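Local coordinates for glycoside hydrolase family protein (Novosphingobium sp. PP1Y, PDB 6Q2F), which probably hydrolyses alpha-L-rhamnosidic bonds, releasing terminal rhamnose from glycosides, at residues Arg1045-Asp1050 against Leu1077-Ala1082. Numbering follows the deposited sequence.
Sequences RSLWLD and LDIGKA
Leu1049 and Leu1077 form an antiparallel hydrogen-bonded pair where strand 1076-1078 closes one edge of a four-stranded sheet, in a domain resembling the galactose-binding beta-sandwich of family 2 glycoside hydrolases. Leu1049 N donates to Leu1077 O (2.7 Å), and Leu1077 N returns a bond to Leu1049 O (2.9 Å). Trp1048 and Asp1078 make the adjoining non-hydrogen-bonded pair. Past it, Ile1079 N still reaches Leu1047 O (2.8 Å), but the chain then leaves the strand through an Asx turn: with CG anti to the backbone N (chi1 -174°), Asp1078 brings OD1 to accept from Gly1080 N at 3.0 Å. Glycine fits there because a side chain would press on Leu1047 N.

The faces of the sheet differ. Branched aliphatic residues suit the inner one, where Ile1079 reaches both leucines of the neighbouring strand: its CG1 meets Leu1047 CG at 3.9 Å and its CG2 meets Leu1049 CB, while Val1060, Val1062 and Val1067 of the facing strands pack beneath. On the other face a flat aromatic suits Trp1048: Asp1078 CB lies over its six-membered ring, offset toward the rim, in a CH-pi contact 3.7 Å from the centroid, with ring and carboxylate planes 42° apart. Trp1048 CE3 meets Asp1078 N at 3.3 Å. A serine in its place would probably leave the Asp1078 methylene without the ring face it packs on. Trp1048 NE1 bonds weakly to Ser1046 OG, at 3.2 Å.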
ATOM      1  N   ARG A1045     -10.257 -44.899 -16.813  1.00101.67           N
ATOM      2  CA  ARG A1045      -8.925 -45.079 -16.256  1.00 92.12           C
ATOM      3  C   ARG A1045      -8.009 -44.039 -16.880  1.00 84.10           C
ATOM      4  O   ARG A1045      -7.920 -43.943 -18.107  1.00 86.51           O
ATOM      5  CB  ARG A1045      -8.394 -46.501 -16.506  1.00 89.95           C
ATOM      6  CG  ARG A1045      -7.175 -46.861 -15.652  1.00 86.15           C
ATOM      7  CD  ARG A1045      -6.874 -48.356 -15.660  1.00 83.60           C
ATOM      8  NE  ARG A1045      -6.105 -48.763 -16.832  1.00 87.11           N
ATOM      9  CZ  ARG A1045      -6.622 -49.360 -17.903  1.00 89.64           C
ATOM     10  NH1 ARG A1045      -7.922 -49.632 -17.949  1.00 88.83           N
ATOM     11  NH2 ARG A1045      -5.836 -49.693 -18.921  1.00 88.86           N
ATOM     12  N   SER A1046      -7.350 -43.248 -16.045  1.00 77.29           N
ATOM     13  CA  SER A1046      -6.469 -42.198 -16.529  1.00 69.76           C
ATOM     14  C   SER A1046      -5.013 -42.622 -16.382  1.00 62.17           C
ATOM     15  O   SER A1046      -4.671 -43.502 -15.588  1.00 57.72           O
ATOM     16  CB  SER A1046      -6.718 -40.882 -15.784  1.00 66.72           C
ATOM     17  OG  SER A1046      -6.557 -41.059 -14.389  1.00 68.69           O
ATOM     18  N   LEU A1047      -4.164 -41.979 -17.177  1.00 54.04           N
ATOM     19  CA  LEU A1047      -2.727 -42.222 -17.172  1.00 47.52           C
ATOM     20  C   LEU A1047      -2.052 -40.878 -16.963  1.00 48.94           C
ATOM     21  O   LEU A1047      -2.249 -39.957 -17.764  1.00 45.23           O
ATOM     22  CB  LEU A1047      -2.263 -42.863 -18.486  1.00 46.95           C
ATOM     23  CG  LEU A1047      -0.770 -43.150 -18.689  1.00 43.95           C
ATOM     24  CD1 LEU A1047      -0.263 -44.093 -17.610  1.00 47.10           C
ATOM     25  CD2 LEU A1047      -0.513 -43.760 -20.067  1.00 39.29           C
ATOM     26  N   TRP A1048      -1.277 -40.758 -15.890  1.00 46.13           N
ATOM     27  CA  TRP A1048      -0.580 -39.521 -15.570  1.00 38.54           C
ATOM     28  C   TRP A1048       0.906 -39.672 -15.855  1.00 37.83           C
ATOM     29  O   TRP A1048       1.488 -40.749 -15.657  1.00 39.46           O
ATOM     30  CB  TRP A1048      -0.791 -39.126 -14.109  1.00 43.99           C
ATOM     31  CG  TRP A1048      -2.232 -38.823 -13.788  1.00 47.76           C
ATOM     32  CD1 TRP A1048      -3.203 -39.726 -13.449  1.00 45.68           C
ATOM     33  CD2 TRP A1048      -2.865 -37.533 -13.790  1.00 42.07           C
ATOM     34  NE1 TRP A1048      -4.395 -39.077 -13.238  1.00 46.24           N
ATOM     35  CE2 TRP A1048      -4.217 -37.732 -13.439  1.00 42.44           C
ATOM     36  CE3 TRP A1048      -2.422 -36.233 -14.054  1.00 45.80           C
ATOM     37  CZ2 TRP A1048      -5.132 -36.679 -13.346  1.00 46.21           C
ATOM     38  CZ3 TRP A1048      -3.338 -35.175 -13.956  1.00 50.96           C
ATOM     39  CH2 TRP A1048      -4.675 -35.411 -13.607  1.00 51.98           C
ATOM     40  N   LEU A1049       1.500 -38.596 -16.358  1.00 42.05           N
ATOM     41  CA  LEU A1049       2.942 -38.470 -16.506  1.00 38.31           C
ATOM     42  C   LEU A1049       3.450 -37.593 -15.370  1.00 37.79           C
ATOM     43  O   LEU A1049       3.097 -36.410 -15.290  1.00 39.59           O
ATOM     44  CB  LEU A1049       3.302 -37.853 -17.855  1.00 36.21           C
ATOM     45  CG  LEU A1049       4.793 -37.672 -18.142  1.00 36.43           C
ATOM     46  CD1 LEU A1049       5.420 -39.011 -18.478  1.00 40.12           C
ATOM     47  CD2 LEU A1049       4.994 -36.704 -19.290  1.00 37.85           C
ATOM     48  N   ASP A1050       4.258 -38.166 -14.484  1.00 43.52           N
ATOM     49  CA  ASP A1050       4.847 -37.407 -13.393  1.00 43.75           C
ATOM     50  C   ASP A1050       6.307 -37.155 -13.728  1.00 37.01           C
ATOM     51  O   ASP A1050       7.062 -38.101 -13.949  1.00 40.88           O
ATOM     52  CB  ASP A1050       4.720 -38.150 -12.064  1.00 46.83           C
ATOM     53  CG  ASP A1050       5.048 -37.268 -10.886  1.00 60.15           C
ATOM     54  OD1 ASP A1050       6.193 -36.770 -10.824  1.00 67.19           O
ATOM     55  OD2 ASP A1050       4.166 -37.050 -10.034  1.00 73.24           O
ATOM     56  N   LEU A1077       1.008 -34.415 -15.337  1.00 38.57           N
ATOM     57  CA  LEU A1077       0.049 -34.110 -16.387  1.00 37.52           C
ATOM     58  C   LEU A1077      -0.719 -35.366 -16.779  1.00 39.66           C
ATOM     59  O   LEU A1077      -0.171 -36.470 -16.796  1.00 43.90           O
ATOM     60  CB  LEU A1077       0.748 -33.538 -17.626  1.00 34.91           C
ATOM     61  CG  LEU A1077       1.449 -32.200 -17.418  1.00 32.04           C
ATOM     62  CD1 LEU A1077       2.153 -31.788 -18.674  1.00 29.82           C
ATOM     63  CD2 LEU A1077       0.408 -31.149 -17.022  1.00 33.64           C
ATOM     64  N   ASP A1078      -1.984 -35.169 -17.141  1.00 42.82           N
ATOM     65  CA  ASP A1078      -2.868 -36.248 -17.566  1.00 40.29           C
ATOM     66  C   ASP A1078      -2.656 -36.515 -19.051  1.00 38.88           C
ATOM     67  O   ASP A1078      -3.040 -35.704 -19.893  1.00 40.73           O
ATOM     68  CB  ASP A1078      -4.318 -35.867 -17.275  1.00 49.57           C
ATOM     69  CG  ASP A1078      -5.299 -37.008 -17.563  1.00 52.58           C
ATOM     70  OD1 ASP A1078      -4.981 -37.897 -18.384  1.00 52.75           O
ATOM     71  OD2 ASP A1078      -6.393 -36.999 -16.964  1.00 50.99           O
ATOM     72  N   ILE A1079      -2.067 -37.658 -19.389  1.00 31.18           N
ATOM     73  CA  ILE A1079      -1.790 -37.987 -20.783  1.00 35.98           C
ATOM     74  C   ILE A1079      -2.699 -39.082 -21.325  1.00 36.21           C
ATOM     75  O   ILE A1079      -2.599 -39.419 -22.513  1.00 41.44           O
ATOM     76  CB  ILE A1079      -0.308 -38.361 -20.985  1.00 37.29           C
ATOM     77  CG1 ILE A1079       0.031 -39.673 -20.282  1.00 38.23           C
ATOM     78  CG2 ILE A1079       0.573 -37.254 -20.448  1.00 35.38           C
ATOM     79  CD1 ILE A1079       1.400 -40.234 -20.719  1.00 33.76           C
ATOM     80  N   GLY A1080      -3.620 -39.604 -20.511  1.00 42.28           N
ATOM     81  CA  GLY A1080      -4.431 -40.746 -20.921  1.00 49.70           C
ATOM     82  C   GLY A1080      -5.103 -40.601 -22.277  1.00 51.34           C
ATOM     83  O   GLY A1080      -5.293 -41.593 -22.984  1.00 53.05           O
ATOM     84  N   LYS A1081      -5.457 -39.375 -22.666  1.00 45.24           N
ATOM     85  CA  LYS A1081      -6.164 -39.125 -23.917  1.00 45.13           C
ATOM     86  C   LYS A1081      -5.234 -38.997 -25.108  1.00 49.26           C
ATOM     87  O   LYS A1081      -5.666 -39.223 -26.245  1.00 52.07           O
ATOM     88  CB  LYS A1081      -7.010 -37.844 -23.801  1.00 42.63           C
ATOM     89  CG  LYS A1081      -8.264 -38.043 -22.933  1.00 51.27           C
ATOM     90  CD  LYS A1081      -9.028 -36.741 -22.719  1.00 64.36           C
ATOM     91  CE  LYS A1081     -10.235 -36.957 -21.807  1.00 71.51           C
ATOM     92  NZ  LYS A1081     -11.044 -35.714 -21.638  1.00 78.49           N
ATOM     93  N   ALA A1082      -3.975 -38.646 -24.879  1.00 43.40           N
ATOM     94  CA  ALA A1082      -3.053 -38.425 -25.977  1.00 45.01           C
ATOM     95  C   ALA A1082      -2.238 -39.657 -26.351  1.00 41.92           C
ATOM     96  O   ALA A1082      -1.638 -39.669 -27.429  1.00 45.01           O
ATOM     97  CB  ALA A1082      -2.106 -37.275 -25.636  1.00 36.63           C
TER